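Local coordinates for ABC transporter periplasmic-binding protein YtfQ (Mycobacterium smegmatis, PDB 6HB0) that probably captures a sugar such as L-arabinofuranose outside the membrane and delivers it to an ABC transporter for uptake, at residues P233-A244 with G255-C263. Sequence-based numbering, arbitrary orientation.
Sequences PGTDIKIVAVDA and GKFNYIVEC. With ZN (zinc ion), chain F.
Two neighbouring parallel strands of a beta-alpha-beta unit meet here, 238-242 against 259-263, with helix 246-253 as the crossover; their axes approach to 4.7 Å and diverge by 14°. Val240 pairs with Tyr259, Ala241 with Ile260 and Val242 with Val261. Backbone bonds alternate across the pair: Ala241 N gives to Tyr259 O, Val261 N to Ala241 O, and Asp243 N to Val261 O. Where strand 259-263 begins, Ile239 O receives Asn258 N at 2.8 Å and, weakly, Tyr259 N.

Asn258 clasps the segment 233-244 with its side-chain amide. With CG beside the backbone N (chi1 -56°), OD1 takes Ile239 N at 2.8 Å. ND2 reaches Gly234 O at 2.9 Å. That bond is almost straight (178°), with Gly234 O in the plane of the Asn258 amide. Water 1 links Gly234 O to Gly255 O, in the Schellman motif that ends the crossover helix.

This is the periplasmic-binding-protein fold, and the pair belongs to one of its two sheets. On the face carrying Ala241, Ile239 CG2 sits over the Phe257 ring, 4.0 Å from its centroid, a CH-pi contact, and Ala241 CB approaches CE2 of that ring. Val242 CG2 meets Val261 CG2 on the opposite face, which helix 126-140 covers. Just past strand 238-242, Ala244 N donates to Glu262 OE1 (2.8 Å), on the anti lone pair of that oxygen. Cys263 SG binds zinc with Glu128, Asp292 and water 2.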
# COMPACT_ATOMS: atom_id res chain seq x y z
N PRO A 233 -4.75 4.50 -25.50
CA PRO A 233 -4.10 3.94 -24.31
C PRO A 233 -4.60 2.56 -24.10
O PRO A 233 -5.75 2.32 -24.27
CB PRO A 233 -4.56 4.86 -23.18
CG PRO A 233 -5.85 5.39 -23.65
CD PRO A 233 -5.67 5.59 -25.14
N GLY A 234 -3.74 1.65 -23.75
CA GLY A 234 -4.15 0.26 -23.60
C GLY A 234 -3.87 -0.59 -24.81
O GLY A 234 -3.80 -1.79 -24.68
N THR A 235 -3.74 0.02 -25.99
CA THR A 235 -3.39 -0.73 -27.20
C THR A 235 -2.10 -0.25 -27.84
O THR A 235 -1.18 -1.02 -28.00
CB THR A 235 -4.51 -0.67 -28.25
OG1 THR A 235 -5.75 -0.87 -27.60
CG2 THR A 235 -4.30 -1.76 -29.30
N ASP A 236 -2.03 1.02 -28.19
CA ASP A 236 -0.81 1.60 -28.77
C ASP A 236 0.28 1.75 -27.73
O ASP A 236 1.46 1.48 -28.01
CB ASP A 236 -1.11 2.99 -29.32
CG ASP A 236 -2.08 2.96 -30.50
OD1 ASP A 236 -2.05 1.92 -31.22
OD2 ASP A 236 -2.81 3.97 -30.73
N ILE A 237 -0.13 2.21 -26.55
CA ILE A 237 0.78 2.34 -25.42
C ILE A 237 0.04 1.67 -24.26
O ILE A 237 -1.07 2.08 -23.89
CB ILE A 237 1.07 3.81 -25.06
CG1 ILE A 237 1.80 4.49 -26.23
CG2 ILE A 237 1.91 3.87 -23.80
CD1 ILE A 237 2.12 5.98 -26.04
N LYS A 238 0.66 0.65 -23.71
CA LYS A 238 0.11 -0.09 -22.60
C LYS A 238 0.45 0.64 -21.29
O LYS A 238 1.45 1.35 -21.20
CB LYS A 238 0.70 -1.48 -22.62
CG LYS A 238 0.24 -2.28 -23.84
CD LYS A 238 0.47 -3.77 -23.67
CE LYS A 238 -0.06 -4.61 -24.84
NZ LYS A 238 -0.97 -3.90 -25.78
N ILE A 239 -0.41 0.46 -20.30
CA ILE A 239 -0.25 1.14 -19.02
C ILE A 239 -0.34 0.09 -17.92
O ILE A 239 -1.32 -0.72 -17.85
CB ILE A 239 -1.34 2.17 -18.81
CG1 ILE A 239 -1.23 3.27 -19.85
CG2 ILE A 239 -1.23 2.77 -17.42
CD1 ILE A 239 -2.34 4.26 -19.82
N VAL A 240 0.70 0.02 -17.11
CA VAL A 240 0.69 -0.82 -15.92
C VAL A 240 0.80 0.14 -14.73
O VAL A 240 1.63 1.07 -14.75
CB VAL A 240 1.77 -1.90 -15.93
CG1 VAL A 240 3.16 -1.33 -16.19
CG2 VAL A 240 1.79 -2.69 -14.63
N ALA A 241 -0.09 -0.01 -13.73
CA ALA A 241 -0.17 0.95 -12.60
C ALA A 241 -0.25 0.28 -11.27
O ALA A 241 -0.61 -0.88 -11.17
CB ALA A 241 -1.30 1.91 -12.79
N VAL A 242 0.09 1.02 -10.23
CA VAL A 242 -0.16 0.59 -8.87
C VAL A 242 -1.41 1.26 -8.34
O VAL A 242 -1.67 2.42 -8.63
CB VAL A 242 1.04 0.95 -8.00
CG1 VAL A 242 0.84 0.44 -6.58
CG2 VAL A 242 2.33 0.38 -8.61
N ASP A 243 -2.18 0.52 -7.53
CA ASP A 243 -3.38 0.98 -6.77
C ASP A 243 -4.67 0.48 -7.45
O ASP A 243 -5.07 0.95 -8.52
CB ASP A 243 -3.52 2.49 -6.58
CG ASP A 243 -2.43 3.14 -5.76
OD1 ASP A 243 -1.77 2.51 -4.92
OD2 ASP A 243 -2.28 4.34 -5.97
N ALA A 244 -5.34 -0.46 -6.82
CA ALA A 244 -6.55 -1.01 -7.37
C ALA A 244 -7.73 -0.19 -6.87
O ALA A 244 -8.55 -0.67 -6.10
CB ALA A 244 -6.66 -2.45 -6.96
N GLY A 255 -10.30 -1.25 -20.89
CA GLY A 255 -9.15 -1.55 -21.76
C GLY A 255 -8.16 -0.40 -21.95
O GLY A 255 -7.30 -0.48 -22.76
N LYS A 256 -8.22 0.63 -21.14
CA LYS A 256 -7.30 1.79 -21.25
C LYS A 256 -6.06 1.63 -20.39
O LYS A 256 -5.07 2.27 -20.65
CB LYS A 256 -8.06 3.04 -20.89
CG LYS A 256 -9.22 3.21 -21.84
CD LYS A 256 -9.78 4.61 -21.73
CE LYS A 256 -10.85 4.85 -22.77
NZ LYS A 256 -11.25 6.27 -22.61
N PHE A 257 -6.15 0.84 -19.32
CA PHE A 257 -4.99 0.32 -18.60
C PHE A 257 -4.91 -1.16 -18.99
O PHE A 257 -5.87 -1.73 -19.49
CB PHE A 257 -5.17 0.36 -17.08
CG PHE A 257 -4.96 1.69 -16.41
CD1 PHE A 257 -4.97 2.88 -17.10
CD2 PHE A 257 -4.85 1.72 -15.02
CE1 PHE A 257 -4.81 4.08 -16.41
CE2 PHE A 257 -4.67 2.90 -14.34
CZ PHE A 257 -4.65 4.08 -15.03
N ASN A 258 -3.76 -1.78 -18.76
CA ASN A 258 -3.58 -3.20 -19.03
C ASN A 258 -3.38 -4.02 -17.79
O ASN A 258 -3.68 -5.22 -17.79
CB ASN A 258 -2.39 -3.36 -19.98
CG ASN A 258 -2.60 -2.55 -21.26
OD1 ASN A 258 -2.33 -1.36 -21.30
ND2 ASN A 258 -3.18 -3.18 -22.27
N TYR A 259 -2.83 -3.43 -16.72
CA TYR A 259 -2.57 -4.20 -15.53
C TYR A 259 -2.46 -3.27 -14.32
O TYR A 259 -1.86 -2.17 -14.40
CB TYR A 259 -1.30 -5.00 -15.70
CG TYR A 259 -1.13 -6.16 -14.74
CD1 TYR A 259 -1.99 -7.26 -14.78
CD2 TYR A 259 -0.10 -6.17 -13.82
CE1 TYR A 259 -1.83 -8.33 -13.90
CE2 TYR A 259 0.07 -7.24 -12.95
CZ TYR A 259 -0.81 -8.31 -13.03
OH TYR A 259 -0.61 -9.32 -12.16
N ILE A 260 -3.05 -3.72 -13.19
CA ILE A 260 -2.93 -3.04 -11.92
C ILE A 260 -2.43 -4.00 -10.85
O ILE A 260 -2.82 -5.17 -10.81
CB ILE A 260 -4.27 -2.44 -11.53
CG1 ILE A 260 -4.58 -1.24 -12.39
CG2 ILE A 260 -4.27 -2.00 -10.06
CD1 ILE A 260 -6.02 -0.78 -12.21
N VAL A 261 -1.53 -3.52 -10.00
CA VAL A 261 -1.06 -4.25 -8.84
C VAL A 261 -1.30 -3.42 -7.60
O VAL A 261 -1.31 -2.17 -7.66
CB VAL A 261 0.44 -4.62 -8.92
CG1 VAL A 261 0.68 -5.54 -10.10
CG2 VAL A 261 1.30 -3.41 -9.04
N GLU A 262 -1.44 -4.08 -6.46
CA GLU A 262 -1.50 -3.38 -5.17
C GLU A 262 -1.06 -4.31 -4.11
O GLU A 262 -1.39 -5.49 -4.17
CB GLU A 262 -2.91 -2.90 -4.85
CG GLU A 262 -2.97 -2.10 -3.56
CD GLU A 262 -4.35 -1.61 -3.18
OE1 GLU A 262 -5.03 -1.10 -4.07
OE2 GLU A 262 -4.73 -1.69 -1.96
N CYS A 263 -0.27 -3.82 -3.16
CA CYS A 263 0.02 -4.51 -1.93
C CYS A 263 -0.90 -3.83 -0.90
O CYS A 263 -0.80 -2.63 -0.67
CB CYS A 263 1.46 -4.36 -1.50
SG CYS A 263 1.88 -5.32 -0.02
ZN ZN F . 2.13 -7.38 -0.91
O HOH W 1 -6.51 -2.91 -24.02
O HOH W 2 2.33 -8.70 0.62